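Local coordinates for lipopolysaccharide biosynthesis protein wbpB (PDB 3O9Z) that acts as an NAD-dependent sugar dehydrogenase, probably in making 2,3-diacetamido-2,3-dideoxy-D-mannuronic acid for lipopolysaccharide, at residues Q131-L145 against I186-R198. Residues are numbered along the deposited sequence; the frame is centred on the assembly and turned at random.
With NAD (nicotinamide-adenine-dinucleotide), chain E; AKG (2-oxoglutaric acid), chain F.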
loop_
_atom_site.group_PDB
_atom_site.type_symbol
_atom_site.label_atom_id
_atom_site.label_comp_id
_atom_site.label_asym_id
_atom_site.label_seq_id
_atom_site.Cartn_x
_atom_site.Cartn_y
_atom_site.Cartn_z
ATOM N N GLN A 131 12.017 27.713 -2.976
ATOM C CA GLN A 131 11.511 28.962 -2.422
ATOM C C GLN A 131 12.564 29.842 -1.797
ATOM O O GLN A 131 12.273 31.005 -1.564
ATOM C CB GLN A 131 10.356 28.683 -1.447
ATOM C CG GLN A 131 10.761 28.153 -0.090
ATOM C CD GLN A 131 10.535 26.662 0.100
ATOM O OE1 GLN A 131 10.159 26.231 1.207
ATOM N NE2 GLN A 131 10.676 25.875 -0.956
ATOM N N LEU A 132 13.741 29.316 -1.459
ATOM C CA LEU A 132 14.754 30.243 -0.941
ATOM C C LEU A 132 15.127 31.326 -1.955
ATOM O O LEU A 132 15.533 32.438 -1.574
ATOM C CB LEU A 132 15.989 29.487 -0.446
ATOM C CG LEU A 132 15.783 28.603 0.782
ATOM C CD1 LEU A 132 17.142 28.062 1.241
ATOM C CD2 LEU A 132 15.122 29.402 1.862
ATOM N N ARG A 133 14.979 31.027 -3.244
ATOM C CA ARG A 133 15.319 32.034 -4.263
ATOM C C ARG A 133 14.314 33.180 -4.338
ATOM O O ARG A 133 14.563 34.179 -5.027
ATOM C CB ARG A 133 15.493 31.404 -5.643
ATOM C CG ARG A 133 16.602 30.385 -5.703
ATOM C CD ARG A 133 16.851 29.981 -7.138
ATOM N NE ARG A 133 17.873 28.965 -7.298
ATOM C CZ ARG A 133 18.637 28.873 -8.375
ATOM N NH1 ARG A 133 18.506 29.756 -9.365
ATOM N NH2 ARG A 133 19.520 27.892 -8.484
ATOM N N VAL A 134 13.177 33.049 -3.654
ATOM C CA VAL A 134 12.253 34.172 -3.528
ATOM C C VAL A 134 12.142 34.694 -2.095
ATOM O O VAL A 134 11.305 35.539 -1.764
ATOM C CB VAL A 134 10.858 33.833 -4.154
ATOM C CG1 VAL A 134 11.058 33.425 -5.608
ATOM C CG2 VAL A 134 10.164 32.694 -3.370
ATOM N N HIS A 135 12.982 34.177 -1.200
ATOM C CA HIS A 135 12.955 34.684 0.162
ATOM C C HIS A 135 13.503 36.099 0.226
ATOM O O HIS A 135 14.620 36.325 -0.207
ATOM C CB HIS A 135 13.802 33.771 1.051
ATOM C CG HIS A 135 13.602 34.014 2.517
ATOM N ND1 HIS A 135 13.924 35.205 3.130
ATOM C CD2 HIS A 135 13.076 33.227 3.487
ATOM C CE1 HIS A 135 13.640 35.129 4.420
ATOM N NE2 HIS A 135 13.121 33.940 4.661
ATOM N N PRO A 136 12.717 37.071 0.713
ATOM C CA PRO A 136 13.169 38.457 0.646
ATOM C C PRO A 136 14.520 38.738 1.308
ATOM O O PRO A 136 15.261 39.588 0.810
ATOM C CB PRO A 136 12.053 39.227 1.371
ATOM C CG PRO A 136 10.848 38.379 1.142
ATOM C CD PRO A 136 11.344 36.961 1.246
ATOM N N SER A 137 14.858 38.037 2.394
ATOM C CA SER A 137 16.132 38.299 3.065
ATOM C C SER A 137 17.300 37.800 2.225
ATOM O O SER A 137 18.409 38.341 2.266
ATOM C CB SER A 137 16.178 37.572 4.411
ATOM O OG SER A 137 15.320 38.204 5.340
ATOM N N LEU A 138 17.042 36.721 1.504
ATOM C CA LEU A 138 18.088 36.113 0.699
ATOM C C LEU A 138 18.234 36.818 -0.657
ATOM O O LEU A 138 19.344 36.963 -1.170
ATOM C CB LEU A 138 17.837 34.595 0.563
ATOM C CG LEU A 138 17.806 33.875 1.924
ATOM C CD1 LEU A 138 17.492 32.418 1.647
ATOM C CD2 LEU A 138 19.206 34.030 2.570
ATOM N N LEU A 139 17.137 37.324 -1.219
ATOM C CA LEU A 139 17.248 38.227 -2.359
ATOM C C LEU A 139 18.054 39.471 -1.977
ATOM O O LEU A 139 18.862 39.940 -2.778
ATOM C CB LEU A 139 15.869 38.602 -2.872
ATOM C CG LEU A 139 15.113 37.585 -3.722
ATOM C CD1 LEU A 139 13.615 37.931 -3.753
ATOM C CD2 LEU A 139 15.699 37.528 -5.121
ATOM N N ALA A 140 17.820 40.006 -0.785
ATOM C CA ALA A 140 18.538 41.199 -0.313
ATOM C C ALA A 140 20.039 40.888 -0.169
ATOM O O ALA A 140 20.912 41.668 -0.590
ATOM C CB ALA A 140 17.927 41.697 0.997
ATOM N N LEU A 141 20.343 39.740 0.434
ATOM C CA LEU A 141 21.724 39.274 0.552
ATOM C C LEU A 141 22.422 39.162 -0.795
ATOM O O LEU A 141 23.585 39.589 -0.945
ATOM C CB LEU A 141 21.752 37.934 1.292
ATOM C CG LEU A 141 23.109 37.232 1.427
ATOM C CD1 LEU A 141 24.129 38.162 2.105
ATOM C CD2 LEU A 141 22.904 35.981 2.293
ATOM N N LYS A 142 21.747 38.577 -1.778
ATOM C CA LYS A 142 22.334 38.400 -3.084
ATOM C C LYS A 142 22.671 39.744 -3.717
ATOM O O LYS A 142 23.710 39.898 -4.351
ATOM C CB LYS A 142 21.431 37.553 -3.976
ATOM C CG LYS A 142 22.010 37.375 -5.361
ATOM C CD LYS A 142 21.159 36.515 -6.265
ATOM C CE LYS A 142 21.974 35.957 -7.410
ATOM N NZ LYS A 142 22.037 36.978 -8.490
ATOM N N GLU A 143 21.815 40.737 -3.504
ATOM C CA GLU A 143 22.103 42.056 -4.056
ATOM C C GLU A 143 23.347 42.654 -3.422
ATOM O O GLU A 143 24.192 43.214 -4.129
ATOM C CB GLU A 143 20.894 42.973 -3.875
ATOM C CG GLU A 143 19.781 42.592 -4.810
ATOM C CD GLU A 143 20.289 42.431 -6.231
ATOM O OE1 GLU A 143 20.628 43.471 -6.840
ATOM O OE2 GLU A 143 20.376 41.276 -6.720
ATOM N N ARG A 144 23.461 42.533 -2.103
ATOM C CA ARG A 144 24.601 43.100 -1.391
ATOM C C ARG A 144 25.897 42.428 -1.835
ATOM O O ARG A 144 26.934 43.090 -1.932
ATOM C CB ARG A 144 24.461 42.970 0.122
ATOM C CG ARG A 144 23.347 43.787 0.773
ATOM C CD ARG A 144 23.445 43.791 2.286
ATOM N NE ARG A 144 23.393 42.468 2.909
ATOM C CZ ARG A 144 22.266 41.846 3.241
ATOM N NH1 ARG A 144 21.098 42.404 2.954
ATOM N NH2 ARG A 144 22.301 40.656 3.819
ATOM N N LEU A 145 25.848 41.122 -2.103
ATOM C CA LEU A 145 27.039 40.388 -2.537
ATOM C C LEU A 145 27.523 40.793 -3.928
ATOM O O LEU A 145 28.726 40.775 -4.202
ATOM C CB LEU A 145 26.763 38.878 -2.506
ATOM C CG LEU A 145 26.726 38.315 -1.085
ATOM C CD1 LEU A 145 26.004 36.960 -1.086
ATOM C CD2 LEU A 145 28.128 38.180 -0.504
ATOM N N ILE A 186 19.190 20.012 -0.316
ATOM C CA ILE A 186 19.154 20.663 -1.633
ATOM C C ILE A 186 18.819 22.138 -1.525
ATOM O O ILE A 186 19.271 22.956 -2.342
ATOM C CB ILE A 186 18.176 19.934 -2.565
ATOM C CG1 ILE A 186 18.396 20.412 -4.017
ATOM C CG2 ILE A 186 16.695 20.099 -2.148
ATOM C CD1 ILE A 186 19.609 19.769 -4.617
ATOM N N HIS A 187 18.008 22.535 -0.543
ATOM C CA HIS A 187 17.666 23.928 -0.351
ATOM C C HIS A 187 18.927 24.763 -0.233
ATOM O O HIS A 187 19.020 25.805 -0.889
ATOM C CB HIS A 187 16.828 24.101 0.920
ATOM C CG HIS A 187 15.377 23.772 0.762
ATOM N ND1 HIS A 187 14.514 24.523 -0.009
ATOM C CD2 HIS A 187 14.635 22.791 1.328
ATOM C CE1 HIS A 187 13.296 24.016 0.087
ATOM N NE2 HIS A 187 13.348 22.950 0.868
ATOM N N PHE A 188 19.813 24.363 0.655
ATOM C CA PHE A 188 20.991 25.201 0.852
ATOM C C PHE A 188 22.071 24.973 -0.200
ATOM O O PHE A 188 22.779 25.954 -0.500
ATOM C CB PHE A 188 21.511 25.196 2.303
ATOM C CG PHE A 188 22.266 23.963 2.713
ATOM C CD1 PHE A 188 21.659 23.004 3.493
ATOM C CD2 PHE A 188 23.606 23.804 2.366
ATOM C CE1 PHE A 188 22.334 21.876 3.881
ATOM C CE2 PHE A 188 24.283 22.672 2.756
ATOM C CZ PHE A 188 23.629 21.716 3.507
ATOM N N PHE A 189 22.231 23.761 -0.743
ATOM C CA PHE A 189 23.185 23.590 -1.851
ATOM C C PHE A 189 22.739 24.513 -2.986
ATOM O O PHE A 189 23.573 25.154 -3.660
ATOM C CB PHE A 189 23.423 22.130 -2.253
ATOM C CG PHE A 189 24.119 21.347 -1.182
ATOM C CD1 PHE A 189 25.412 21.669 -0.779
ATOM C CD2 PHE A 189 23.484 20.287 -0.568
ATOM C CE1 PHE A 189 26.022 20.950 0.230
ATOM C CE2 PHE A 189 24.118 19.551 0.403
ATOM C CZ PHE A 189 25.366 19.901 0.844
ATOM N N ASP A 190 21.432 24.574 -3.236
ATOM C CA ASP A 190 20.925 25.444 -4.276
ATOM C C ASP A 190 21.094 26.925 -3.960
ATOM O O ASP A 190 21.492 27.713 -4.844
ATOM C CB ASP A 190 19.472 25.079 -4.597
ATOM C CG ASP A 190 18.943 25.918 -5.722
ATOM O OD1 ASP A 190 19.244 25.550 -6.885
ATOM O OD2 ASP A 190 18.332 26.957 -5.395
ATOM N N LEU A 191 20.846 27.320 -2.712
ATOM C CA LEU A 191 21.077 28.698 -2.281
ATOM C C LEU A 191 22.529 29.082 -2.546
ATOM O O LEU A 191 22.802 30.161 -3.109
ATOM C CB LEU A 191 20.775 28.825 -0.772
ATOM C CG LEU A 191 21.163 30.159 -0.126
ATOM C CD1 LEU A 191 20.417 31.340 -0.763
ATOM C CD2 LEU A 191 20.911 30.096 1.393
ATOM N N LEU A 192 23.442 28.205 -2.159
ATOM C CA LEU A 192 24.866 28.505 -2.317
ATOM C C LEU A 192 25.280 28.552 -3.777
ATOM O O LEU A 192 26.102 29.405 -4.133
ATOM C CB LEU A 192 25.710 27.465 -1.597
ATOM C CG LEU A 192 25.536 27.500 -0.070
ATOM C CD1 LEU A 192 26.161 26.236 0.548
ATOM C CD2 LEU A 192 26.083 28.791 0.612
ATOM N N ALA A 193 24.742 27.683 -4.632
ATOM C CA ALA A 193 25.049 27.718 -6.059
ATOM C C ALA A 193 24.520 29.009 -6.670
ATOM O O ALA A 193 25.179 29.637 -7.522
ATOM C CB ALA A 193 24.470 26.456 -6.771
ATOM N N TRP A 194 23.302 29.377 -6.308
ATOM C CA TRP A 194 22.693 30.629 -6.780
ATOM C C TRP A 194 23.520 31.863 -6.398
ATOM O O TRP A 194 23.754 32.748 -7.242
ATOM C CB TRP A 194 21.281 30.710 -6.182
ATOM C CG TRP A 194 20.456 31.898 -6.508
ATOM C CD1 TRP A 194 20.073 32.322 -7.755
ATOM C CD2 TRP A 194 19.763 32.720 -5.560
ATOM N NE1 TRP A 194 19.219 33.398 -7.618
ATOM C CE2 TRP A 194 18.981 33.634 -6.288
ATOM C CE3 TRP A 194 19.688 32.734 -4.163
ATOM C CZ2 TRP A 194 18.198 34.612 -5.663
ATOM C CZ3 TRP A 194 18.892 33.693 -3.539
ATOM C CH2 TRP A 194 18.159 34.620 -4.296
ATOM N N LEU A 195 24.000 31.924 -5.153
ATOM C CA LEU A 195 24.803 33.060 -4.715
ATOM C C LEU A 195 26.243 33.014 -5.226
ATOM O O LEU A 195 26.787 34.069 -5.570
ATOM C CB LEU A 195 24.839 33.112 -3.195
ATOM C CG LEU A 195 23.488 33.302 -2.487
ATOM C CD1 LEU A 195 23.702 33.187 -0.971
ATOM C CD2 LEU A 195 22.893 34.679 -2.848
ATOM N N PHE A 196 26.835 31.834 -5.279
ATOM C CA PHE A 196 28.295 31.714 -5.354
ATOM C C PHE A 196 28.814 30.855 -6.493
ATOM O O PHE A 196 30.027 30.679 -6.645
ATOM C CB PHE A 196 28.876 31.203 -4.035
ATOM C CG PHE A 196 28.523 32.032 -2.835
ATOM C CD1 PHE A 196 28.877 33.374 -2.778
ATOM C CD2 PHE A 196 27.852 31.474 -1.759
ATOM C CE1 PHE A 196 28.582 34.138 -1.646
ATOM C CE2 PHE A 196 27.554 32.200 -0.639
ATOM C CZ PHE A 196 27.906 33.554 -0.571
ATOM N N GLY A 197 27.931 30.296 -7.305
ATOM C CA GLY A 197 28.392 29.495 -8.436
ATOM C C GLY A 197 28.759 28.046 -8.245
ATOM O O GLY A 197 28.292 27.389 -7.318
ATOM N N ARG A 198 29.593 27.526 -9.139
ATOM C CA ARG A 198 29.820 26.106 -9.264
ATOM C C ARG A 198 30.803 25.661 -8.188
ATOM O O ARG A 198 31.741 26.404 -7.823
ATOM C CB ARG A 198 30.448 25.820 -10.634
ATOM C CG ARG A 198 30.647 24.335 -10.967
ATOM C CD ARG A 198 31.493 24.113 -12.248
ATOM N NE ARG A 198 31.692 22.691 -12.517
ATOM C CZ ARG A 198 30.841 21.939 -13.211
ATOM N NH1 ARG A 198 29.740 22.471 -13.723
ATOM N NH2 ARG A 198 31.090 20.651 -13.400
HETATM P PA NAD E . 4.600 13.041 1.982
HETATM O O1A NAD E . 3.824 13.759 3.021
HETATM O O2A NAD E . 5.224 11.659 2.232
HETATM O O5B NAD E . 3.557 12.985 0.797
HETATM C C5B NAD E . 3.986 12.272 -0.329
HETATM C C4B NAD E . 2.739 11.925 -1.179
HETATM O O4B NAD E . 3.127 11.352 -2.455
HETATM C C3B NAD E . 1.944 10.806 -0.451
HETATM O O3B NAD E . 0.572 11.193 -0.233
HETATM C C2B NAD E . 2.100 9.568 -1.351
HETATM O O2B NAD E . 0.982 8.667 -1.337
HETATM C C1B NAD E . 2.182 10.307 -2.719
HETATM N N9A NAD E . 2.741 9.408 -3.763
HETATM C C8A NAD E . 3.487 8.270 -3.738
HETATM N N7A NAD E . 3.687 7.808 -4.970
HETATM C C5A NAD E . 2.980 8.611 -5.830
HETATM C C6A NAD E . 2.761 8.637 -7.260
HETATM N N6A NAD E . 3.286 7.653 -8.054
HETATM N N1A NAD E . 2.012 9.661 -7.651
HETATM C C2A NAD E . 1.456 10.643 -6.955
HETATM N N3A NAD E . 1.624 10.624 -5.607
HETATM C C4A NAD E . 2.389 9.653 -5.097
HETATM O O3 NAD E . 5.787 13.993 1.487
HETATM P PN NAD E . 5.893 15.547 1.353
HETATM O O1N NAD E . 6.627 16.093 2.577
HETATM O O2N NAD E . 4.559 16.132 0.982
HETATM O O5D NAD E . 6.988 15.729 0.204
HETATM C C5D NAD E . 6.443 15.723 -1.091
HETATM C C4D NAD E . 7.498 16.385 -1.995
HETATM O O4D NAD E . 7.517 17.775 -1.602
HETATM C C3D NAD E . 8.930 15.844 -1.876
HETATM O O3D NAD E . 9.543 16.038 -3.191
HETATM C C2D NAD E . 9.561 16.865 -0.916
HETATM O O2D NAD E . 10.957 17.013 -1.123
HETATM C C1D NAD E . 8.830 18.187 -1.179
HETATM N N1N NAD E . 8.797 19.073 -0.016
HETATM C C2N NAD E . 9.135 20.336 -0.157
HETATM C C3N NAD E . 9.127 21.269 0.860
HETATM C C7N NAD E . 9.611 22.620 0.523
HETATM O O7N NAD E . 9.593 23.056 -0.648
HETATM N N7N NAD E . 9.932 23.361 1.578
HETATM C C4N NAD E . 8.701 20.832 2.122
HETATM C C5N NAD E . 8.264 19.510 2.219
HETATM C C6N NAD E . 8.294 18.624 1.144
HETATM C C1 AKG F . 11.389 19.006 3.315
HETATM O O1 AKG F . 11.025 18.628 4.460
HETATM O O2 AKG F . 11.394 18.236 2.348
HETATM C C2 AKG F . 11.714 20.384 3.018
HETATM O O5 AKG F . 12.049 20.679 1.874
HETATM C C3 AKG F . 11.671 21.432 4.099
HETATM C C4 AKG F . 13.083 21.570 4.667
HETATM C C5 AKG F . 13.161 22.464 5.889
HETATM O O3 AKG F . 12.334 22.316 6.808
HETATM O O4 AKG F . 14.041 23.327 5.951
HETATM O O HOH W 1 14.807 26.646 -2.027
#
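Arg133 and Asp190 form a side-on salt bridge between two helical segments of the Gfo/Idh/MocA fold, 131-145, which follows the last parallel strand of the Rossmann sheet, and 186-198 of the C-terminal α/β domain. Arg133 NE meets the syn lone pair of Asp190 OD2 at 2.8 Å, nearly straight (172°), while NH2 reaches OD1, also at 2.8 Å. Trp194, whose chi1 of 180° swings the indole out opposite its own backbone N, stands between the segments: Arg133 CD covers the five-membered ring, Lys142 CD lies 3.9 Å from the six-membered centroid on the opposite face, and Leu139 CD2 touches the edge. Replacing Arg133 by a leucine would probably leave the buried Asp190 carboxylate without its charged mate and one indole face less covered. Between helices 136-145 and 186-196, which cross at -31°, Leu138 packs on Leu191, and Lys142 CB presses tightly on Leu195 CD2 (3.4 Å). The active-site end is polar. A water bridges Leu132 N and His187 ND1, and His187 NE2 donates to keto oxygen O5 of 2-oxoglutarate, a ligand that Tyr158 and Lys103 also hydrogen-bond. Beside it, the Gln131 amide pairs with the nicotinamide carboxamide, OE1 accepting from N7N at 2.9 Å and NE2 donating to O7N at 3.0 Å.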